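Local atomic coordinates of beta-galactosidase/beta-glucuronidase (Faecalibacterium prausnitzii L2-6, PDB entry 6MVF), a protein that probably hydrolyses beta-glycosidic bonds as a glycosyl hydrolase family 2 beta-glucuronidase, and binds flavin mononucleotide. Residues A[68-73]-A[135-140]; A[97-102]-A[141-146]. One frame throughout, in Å; residues are numbered along the deposited sequence.

Interaction 1: residues A[68-73]-A[135-140]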
loop_
_atom_site.group_PDB
_atom_site.type_symbol
_atom_site.label_atom_id
_atom_site.label_comp_id
_atom_site.label_asym_id
_atom_site.label_seq_id
_atom_site.Cartn_x
_atom_site.Cartn_y
_atom_site.Cartn_z
ATOM N N ARG A 68 24.170 -17.908 28.315
ATOM C CA ARG A 68 25.087 -16.779 28.214
ATOM C C ARG A 68 26.419 -17.306 27.699
ATOM O O ARG A 68 26.957 -18.273 28.249
ATOM C CB ARG A 68 25.253 -16.062 29.558
ATOM C CG ARG A 68 23.910 -15.712 30.221
ATOM C CD ARG A 68 24.090 -14.928 31.516
ATOM N NE ARG A 68 24.872 -13.727 31.247
ATOM C CZ ARG A 68 25.069 -12.739 32.110
ATOM N NH1 ARG A 68 24.539 -12.812 33.329
ATOM N NH2 ARG A 68 25.795 -11.683 31.747
ATOM N N THR A 69 26.930 -16.689 26.628
ATOM C CA THR A 69 28.077 -17.224 25.895
ATOM C C THR A 69 28.449 -16.334 24.717
ATOM O O THR A 69 27.918 -15.230 24.562
ATOM C CB THR A 69 27.791 -18.632 25.369
ATOM O OG1 THR A 69 29.012 -19.235 24.918
ATOM C CG2 THR A 69 26.768 -18.588 24.206
ATOM N N THR A 70 29.321 -16.822 23.851
ATOM C CA THR A 70 29.681 -16.113 22.635
ATOM C C THR A 70 29.042 -16.787 21.426
ATOM O O THR A 70 29.248 -17.984 21.192
ATOM C CB THR A 70 31.195 -16.040 22.489
ATOM O OG1 THR A 70 31.741 -15.469 23.693
ATOM C CG2 THR A 70 31.559 -15.183 21.259
ATOM N N GLY A 71 28.250 -16.017 20.685
ATOM C CA GLY A 71 27.728 -16.419 19.387
ATOM C C GLY A 71 28.379 -15.583 18.298
ATOM O O GLY A 71 28.520 -14.366 18.440
ATOM N N VAL A 72 28.793 -16.251 17.225
ATOM C CA VAL A 72 29.422 -15.615 16.075
ATOM C C VAL A 72 28.410 -15.595 14.942
ATOM O O VAL A 72 27.924 -16.652 14.512
ATOM C CB VAL A 72 30.705 -16.345 15.648
ATOM C CG1 VAL A 72 31.328 -15.678 14.421
ATOM C CG2 VAL A 72 31.681 -16.339 16.780
ATOM N N TYR A 73 28.082 -14.393 14.479
ATOM C CA TYR A 73 27.260 -14.185 13.295
ATOM C C TYR A 73 28.190 -13.919 12.123
ATOM O O TYR A 73 29.218 -13.255 12.280
ATOM C CB TYR A 73 26.297 -12.986 13.455
ATOM C CG TYR A 73 25.230 -13.066 14.560
ATOM C CD1 TYR A 73 25.513 -12.693 15.875
ATOM C CD2 TYR A 73 23.933 -13.467 14.263
ATOM C CE1 TYR A 73 24.545 -12.740 16.866
ATOM C CE2 TYR A 73 22.957 -13.521 15.243
ATOM C CZ TYR A 73 23.264 -13.159 16.549
ATOM O OH TYR A 73 22.267 -13.221 17.514
ATOM N N THR A 135 31.950 -10.576 9.923
ATOM C CA THR A 135 31.939 -11.443 11.102
ATOM C C THR A 135 31.741 -10.587 12.346
ATOM O O THR A 135 32.517 -9.656 12.584
ATOM C CB THR A 135 33.248 -12.243 11.204
ATOM O OG1 THR A 135 33.425 -13.023 10.012
ATOM C CG2 THR A 135 33.231 -13.180 12.397
ATOM N N ILE A 136 30.707 -10.889 13.134
ATOM C CA ILE A 136 30.434 -10.175 14.384
ATOM C C ILE A 136 30.381 -11.191 15.522
ATOM O O ILE A 136 29.426 -11.974 15.631
ATOM C CB ILE A 136 29.136 -9.360 14.325
ATOM C CG1 ILE A 136 29.129 -8.436 13.106
ATOM C CG2 ILE A 136 28.970 -8.547 15.618
ATOM C CD1 ILE A 136 27.734 -7.953 12.686
ATOM N N GLU A 137 31.403 -11.174 16.373
ATOM C CA GLU A 137 31.396 -11.951 17.602
ATOM C C GLU A 137 30.644 -11.173 18.664
ATOM O O GLU A 137 30.965 -10.013 18.922
ATOM C CB GLU A 137 32.821 -12.229 18.078
ATOM C CG GLU A 137 33.513 -13.377 17.371
ATOM C CD GLU A 137 34.896 -13.691 17.947
ATOM O OE1 GLU A 137 35.826 -13.915 17.130
ATOM O OE2 GLU A 137 35.039 -13.717 19.203
ATOM N N VAL A 138 29.654 -11.814 19.281
ATOM C CA VAL A 138 28.811 -11.193 20.294
ATOM C C VAL A 138 28.819 -12.066 21.542
ATOM O O VAL A 138 28.639 -13.281 21.453
ATOM C CB VAL A 138 27.371 -11.008 19.780
ATOM C CG1 VAL A 138 26.496 -10.347 20.845
ATOM C CG2 VAL A 138 27.373 -10.219 18.504
ATOM N N SER A 139 29.002 -11.452 22.699
ATOM C CA SER A 139 28.991 -12.171 23.963
ATOM C C SER A 139 28.053 -11.477 24.939
ATOM O O SER A 139 28.173 -10.266 25.159
ATOM C CB SER A 139 30.388 -12.249 24.566
ATOM O OG SER A 139 30.313 -12.806 25.874
ATOM N N ASN A 140 27.137 -12.243 25.540
ATOM C CA ASN A 140 26.326 -11.728 26.638
ATOM C C ASN A 140 26.780 -12.269 28.000
ATOM O O ASN A 140 25.989 -12.326 28.950
ATOM C CB ASN A 140 24.844 -12.006 26.388
ATOM C CG ASN A 140 24.482 -13.480 26.494
ATOM O OD1 ASN A 140 25.314 -14.357 26.288
ATOM N ND2 ASN A 140 23.214 -13.749 26.805
#

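Interaction 2: residues A[97-102]-A[141-146]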
loop_
_atom_site.group_PDB
_atom_site.type_symbol
_atom_site.label_atom_id
_atom_site.label_comp_id
_atom_site.label_asym_id
_atom_site.label_seq_id
_atom_site.Cartn_x
_atom_site.Cartn_y
_atom_site.Cartn_z
ATOM N N ALA A 97 24.299 -7.189 22.062
ATOM C CA ALA A 97 24.177 -7.466 23.487
ATOM C C ALA A 97 25.038 -8.673 23.835
ATOM O O ALA A 97 24.762 -9.774 23.349
ATOM C CB ALA A 97 22.713 -7.716 23.837
ATOM N N LEU A 98 26.071 -8.489 24.674
ATOM C CA LEU A 98 26.421 -7.259 25.396
ATOM C C LEU A 98 27.739 -6.620 24.945
ATOM O O LEU A 98 28.022 -5.461 25.246
ATOM C CB LEU A 98 26.548 -7.563 26.879
ATOM C CG LEU A 98 25.288 -8.045 27.562
ATOM C CD1 LEU A 98 25.618 -8.420 29.005
ATOM C CD2 LEU A 98 24.220 -6.947 27.492
ATOM N N ASP A 99 28.545 -7.413 24.243
ATOM C CA ASP A 99 29.940 -7.128 23.937
ATOM C C ASP A 99 30.200 -7.669 22.544
ATOM O O ASP A 99 29.728 -8.762 22.220
ATOM C CB ASP A 99 30.858 -7.801 24.969
ATOM C CG ASP A 99 32.275 -7.250 24.966
ATOM O OD1 ASP A 99 32.584 -6.384 24.116
ATOM O OD2 ASP A 99 33.087 -7.688 25.823
ATOM N N ALA A 100 30.918 -6.917 21.709
ATOM C CA ALA A 100 30.988 -7.277 20.300
ATOM C C ALA A 100 32.364 -7.017 19.701
ATOM O O ALA A 100 33.101 -6.127 20.138
ATOM C CB ALA A 100 29.938 -6.531 19.473
ATOM N N THR A 101 32.691 -7.811 18.675
ATOM C CA THR A 101 33.865 -7.609 17.830
ATOM C C THR A 101 33.440 -7.770 16.381
ATOM O O THR A 101 32.793 -8.764 16.037
ATOM C CB THR A 101 34.989 -8.613 18.152
ATOM O OG1 THR A 101 35.432 -8.435 19.505
ATOM C CG2 THR A 101 36.167 -8.388 17.221
ATOM N N VAL A 102 33.797 -6.808 15.533
ATOM C CA VAL A 102 33.439 -6.843 14.116
ATOM C C VAL A 102 34.697 -7.128 13.303
ATOM O O VAL A 102 35.717 -6.448 13.460
ATOM C CB VAL A 102 32.764 -5.531 13.664
ATOM C CG1 VAL A 102 32.326 -5.623 12.192
ATOM C CG2 VAL A 102 31.560 -5.215 14.536
ATOM N N GLU A 141 28.050 -12.654 28.109
ATOM C CA GLU A 141 28.641 -13.067 29.376
ATOM C C GLU A 141 29.046 -11.850 30.199
ATOM O O GLU A 141 29.355 -10.782 29.651
ATOM C CB GLU A 141 29.863 -13.956 29.127
ATOM C CG GLU A 141 29.514 -15.396 28.746
ATOM C CD GLU A 141 30.681 -16.183 28.140
ATOM O OE1 GLU A 141 31.290 -15.734 27.119
ATOM O OE2 GLU A 141 30.972 -17.271 28.690
ATOM N N ASP A 142 29.037 -12.022 31.526
ATOM C CA ASP A 142 29.532 -11.004 32.458
ATOM C C ASP A 142 31.017 -10.705 32.221
ATOM O O ASP A 142 31.764 -11.541 31.707
ATOM C CB ASP A 142 29.310 -11.489 33.892
ATOM C CG ASP A 142 29.314 -10.363 34.912
ATOM O OD1 ASP A 142 29.485 -9.182 34.528
ATOM O OD2 ASP A 142 29.128 -10.670 36.112
ATOM N N THR A 143 31.445 -9.493 32.557
ATOM C CA THR A 143 32.851 -9.108 32.501
ATOM C C THR A 143 33.134 -8.167 33.658
ATOM O O THR A 143 32.209 -7.579 34.225
ATOM C CB THR A 143 33.258 -8.399 31.198
ATOM O OG1 THR A 143 33.015 -6.992 31.324
ATOM C CG2 THR A 143 32.529 -8.949 29.975
ATOM N N PRO A 144 34.403 -7.996 34.030
ATOM C CA PRO A 144 34.709 -7.069 35.140
ATOM C C PRO A 144 34.211 -5.641 34.933
ATOM O O PRO A 144 33.954 -4.947 35.923
ATOM C CB PRO A 144 36.240 -7.126 35.224
ATOM C CG PRO A 144 36.581 -8.500 34.744
ATOM C CD PRO A 144 35.563 -8.835 33.673
ATOM N N SER A 145 34.051 -5.182 33.688
ATOM C CA SER A 145 33.601 -3.823 33.413
ATOM C C SER A 145 32.150 -3.728 32.942
ATOM O O SER A 145 31.692 -2.628 32.628
ATOM C CB SER A 145 34.506 -3.175 32.364
ATOM O OG SER A 145 34.409 -3.856 31.123
ATOM N N MET A 146 31.408 -4.833 32.901
ATOM C CA MET A 146 30.119 -4.851 32.217
ATOM C C MET A 146 28.977 -4.366 33.100
ATOM O O MET A 146 28.874 -4.739 34.269
ATOM C CB MET A 146 29.803 -6.265 31.730
ATOM C CG MET A 146 28.487 -6.382 30.974
ATOM S SD MET A 146 28.454 -5.357 29.477
ATOM C CE MET A 146 29.821 -6.089 28.563
#

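Interaction 1: residues A[68-73]-A[135-140]
Arg68 and Asn140 extend an antiparallel strand pair past its last regular rung, side-chain bonds joining one more main-chain bond. Within the family 2 sugar-binding region, 70-73 and 135-139 run at 159° to each other. Gly71 with Val138 and Tyr73 with Ile136 are the hydrogen-bonded pairs, each with two N-H to O bonds. Beyond the Gly71-Val138 pair, the amide of Asn140 stands in for a strand carbonyl. With CG lodged between its own backbone N and carbonyl carbon (chi1 70°), Asn140 OD1 turns back to accept from Thr69 N at 2.9 Å, while Asn140 N donates to Thr69 O at 3.2 Å. ND2 is held by Phe155 O. A bend at chi3 (56°) brings Arg68 NE and NH2 together onto Asn140 O, each at 2.9 Å and with that oxygen near the guanidinium plane. A leucine in place of Arg68 would probably leave this carbonyl without its paired donors and the chain end freer to shift. The face of Tyr73, Ile136 and Val138 is buried: the Tyr73 ring presents its edge to Ile136 O and brings CD1 to 4.1 Å from Val138 CG2, Trp34 touches both Tyr73 and Ile136, and Tyr73 OH is hydrogen-bonded to His52 ND1. The face of Thr70, Val72, Glu137 and Ser139 is partly exposed, yet closely packed where Val72 CG2 lies 3.5 Å from Glu137 CG, the two side chains running alongside; the carboxylate continues to a salt bridge with Lys103. The chemistry implies that main-chain bonds set the register, apolar groups line the buried face and polar ends the partly exposed one, and two N-H donors of one guanidinium, meeting a single main-chain oxygen, hold the end.

Interaction 2: residues A[97-102]-A[141-146]
The carboxylate of Asp99 meets the other segment through OD2, 4.4 Å from Thr143 CG2, and the flat peptide carbonyl of Leu98 has Met146 CE 3.8 Å from its oxygen. The setting is a classic beta bulge, in which Leu98 and Asp99 both face Ser139 at the start of strand 99-104, just after a cis peptide bond between Ala97 and Leu98. It illustrates how an irregular strand end can receive a loop without any hydrogen bond between the two. Met146 does most of the touching. CG stands anti to the backbone N (chi1 -179°) and the chain then bends at both later torsions, folding the thioether across Leu98: Met146 SD lies 3.9 Å from Leu98 CB, Met146 CG approaches Leu98 CD1, and Met146 CE lies 4.1 Å from Asp99 CB. Both Leu98 and Met146 are buried, and His373 of helix 368-385 also touches the methionine. Lys365, in the TIM-barrel region, forms a salt bridge with Asp142 OD1 and donates to the carbonyls of Thr143 and Met146, so the segment 141-146 joins the sugar-binding region to the barrel. Its own shape comes from a type I turn, Thr143 to Met146, overlaid by an ST turn in which Thr143 OG1 accepts from Ser145 N at 3.2 Å.

Overall arrangement
Interactions 1 and 2 illustrate how one strand can serve two neighbours and then lead into a loop. Their centres are about 9 Å apart, and both reach the six-stranded antiparallel sheet of the sugar-binding region, where strand 131-139 lies between 70-78 and 99-104. Along the chain the segments alternate: 68-73, 97-102, 135-140, then 141-146. Thus 135-140 pairs with 68-73 on one side, and on the other Glu137 N lies 2.8 Å from Thr101 O, a probable hydrogen bond. Segment 141-146 passes the start of strand 99-104 and meets the TIM-barrel region. Interaction 1 joins two strands of the sheet, whereas the loop of interaction 2 also touches the barrel region; both lie away from the flavin site.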